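PDB 2BBD: coat protein from Sulfolobus turreted icosahedral virus, which serves as the major capsid protein, probably building the icosahedral shell of the virion, with a fold that points to common ancestry with eukaryotic and bacterial viruses. Local coordinates for residues S67-K72 against T126-I131. Sequence-based numbering, arbitrary orientation.
Sequences SYEGSK and TMVQNI
Glu69 lies against Gln129 and Val128 from its backbone outward. Glu69 N donates a 2.7 Å hydrogen bond to Gln129 O, and a weak one to Asn130 O. Along the side chain, CB just brushes Gln129 O, while Glu69 CG settles 3.8 Å from Gln129 O. Beyond CG the chain runs extended (chi2 166°) and brings the carboxylate to Val128, the two side chains crossing at about a right angle. Its two oxygens then part company. Glu69 OE2 comes within 3.4 Å of Val128 CB and also lies in the plane of the Tyr68 ring, at its edge. The other oxygen takes the ammonium of Lys72 on its syn side, in a salt bridge of 2.7 Å from Lys72 NZ to Glu69 OE1 that should help fix the carboxylate's rotation.

Next to it, Tyr68 CD2 meets Val128 CB at 3.8 Å, and Lys72 CB rests over one ring face, towards the rim. The backbones are close too: Tyr68 CA points its hydrogen at Asn130 O, 3.2 Å away, and a water links that same oxygen to Gly70 N.

The loop leading into strand 131-137, the antiparallel neighbour of 61-68, thus packs on the turn between strands 61-68 and 72-78. Glu69, Gly70 and Ser71 make that turn: a beta hairpin with a three-residue turn, at the end of a jelly-roll sheet in this double jelly-roll capsid protein.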
# COMPACT_ATOMS: atom_id res chain seq x y z
N SER A 67 -5.84 -8.64 8.35
CA SER A 67 -6.44 -8.40 9.64
C SER A 67 -6.26 -9.58 10.60
O SER A 67 -5.91 -10.68 10.18
CB SER A 67 -7.93 -8.12 9.46
OG SER A 67 -8.59 -9.30 9.04
N TYR A 68 -6.50 -9.33 11.88
CA TYR A 68 -6.39 -10.36 12.90
C TYR A 68 -7.50 -10.13 13.93
O TYR A 68 -8.06 -9.04 14.01
CB TYR A 68 -5.02 -10.33 13.59
CG TYR A 68 -4.70 -9.04 14.30
CD1 TYR A 68 -4.31 -7.90 13.59
CD2 TYR A 68 -4.81 -8.95 15.68
CE1 TYR A 68 -4.06 -6.70 14.25
CE2 TYR A 68 -4.56 -7.75 16.35
CZ TYR A 68 -4.19 -6.63 15.63
OH TYR A 68 -3.97 -5.44 16.28
N GLU A 69 -7.82 -11.18 14.68
CA GLU A 69 -8.86 -11.11 15.69
C GLU A 69 -10.18 -10.63 15.12
O GLU A 69 -10.97 -9.99 15.82
CB GLU A 69 -8.43 -10.21 16.84
CG GLU A 69 -7.64 -10.95 17.89
CD GLU A 69 -6.92 -10.01 18.83
OE1 GLU A 69 -7.52 -8.99 19.22
OE2 GLU A 69 -5.76 -10.31 19.19
N GLY A 70 -10.40 -10.93 13.85
CA GLY A 70 -11.62 -10.56 13.18
C GLY A 70 -11.84 -9.11 12.79
O GLY A 70 -12.16 -8.82 11.64
N SER A 71 -11.65 -8.19 13.73
CA SER A 71 -11.91 -6.78 13.45
C SER A 71 -10.74 -5.83 13.36
O SER A 71 -10.94 -4.65 13.07
CB SER A 71 -12.87 -6.24 14.51
OG SER A 71 -12.29 -6.32 15.80
N LYS A 72 -9.52 -6.30 13.60
CA LYS A 72 -8.38 -5.40 13.56
C LYS A 72 -7.65 -5.42 12.21
O LYS A 72 -7.10 -6.44 11.80
CB LYS A 72 -7.44 -5.72 14.71
CG LYS A 72 -8.16 -5.64 16.06
CD LYS A 72 -7.29 -6.14 17.20
CE LYS A 72 -7.98 -5.95 18.54
NZ LYS A 72 -7.11 -6.39 19.67
N THR A 126 2.28 -14.44 17.83
CA THR A 126 2.04 -15.52 18.78
C THR A 126 1.13 -15.09 19.93
O THR A 126 0.72 -15.92 20.74
CB THR A 126 3.37 -16.04 19.37
OG1 THR A 126 4.06 -14.97 20.02
CG2 THR A 126 4.25 -16.61 18.26
N MSE A 127 0.78 -13.81 19.98
CA MSE A 127 -0.08 -13.32 21.05
C MSE A 127 -1.48 -12.94 20.60
O MSE A 127 -2.32 -12.53 21.41
CB MSE A 127 0.61 -12.13 21.72
CG MSE A 127 1.90 -12.52 22.43
SE MSE A 127 2.79 -11.08 23.36
CE MSE A 127 1.59 -10.91 24.87
N VAL A 128 -1.76 -13.09 19.31
CA VAL A 128 -3.07 -12.75 18.77
C VAL A 128 -3.72 -13.96 18.12
O VAL A 128 -3.08 -15.00 17.95
CB VAL A 128 -2.98 -11.61 17.72
CG1 VAL A 128 -2.25 -10.40 18.29
CG2 VAL A 128 -2.28 -12.12 16.47
N GLN A 129 -4.98 -13.81 17.73
CA GLN A 129 -5.74 -14.89 17.10
C GLN A 129 -6.17 -14.55 15.68
O GLN A 129 -6.38 -13.40 15.34
CB GLN A 129 -7.00 -15.19 17.91
CG GLN A 129 -6.76 -15.65 19.34
CD GLN A 129 -6.55 -17.15 19.44
OE1 GLN A 129 -5.79 -17.74 18.66
NE2 GLN A 129 -7.23 -17.78 20.39
N ASN A 130 -6.29 -15.60 14.88
CA ASN A 130 -6.77 -15.50 13.50
C ASN A 130 -6.25 -14.37 12.60
O ASN A 130 -6.98 -13.41 12.30
CB ASN A 130 -8.30 -15.47 13.55
CG ASN A 130 -8.88 -16.67 14.29
OD1 ASN A 130 -9.82 -16.54 15.08
ND2 ASN A 130 -8.31 -17.85 14.04
N ILE A 131 -5.00 -14.49 12.17
CA ILE A 131 -4.43 -13.51 11.26
C ILE A 131 -4.87 -13.97 9.87
O ILE A 131 -4.55 -15.07 9.44
CB ILE A 131 -2.89 -13.51 11.30
CG1 ILE A 131 -2.41 -13.26 12.74
CG2 ILE A 131 -2.35 -12.42 10.37
CD1 ILE A 131 -0.89 -13.37 12.91
O HOH W 1 -9.28 -12.08 11.47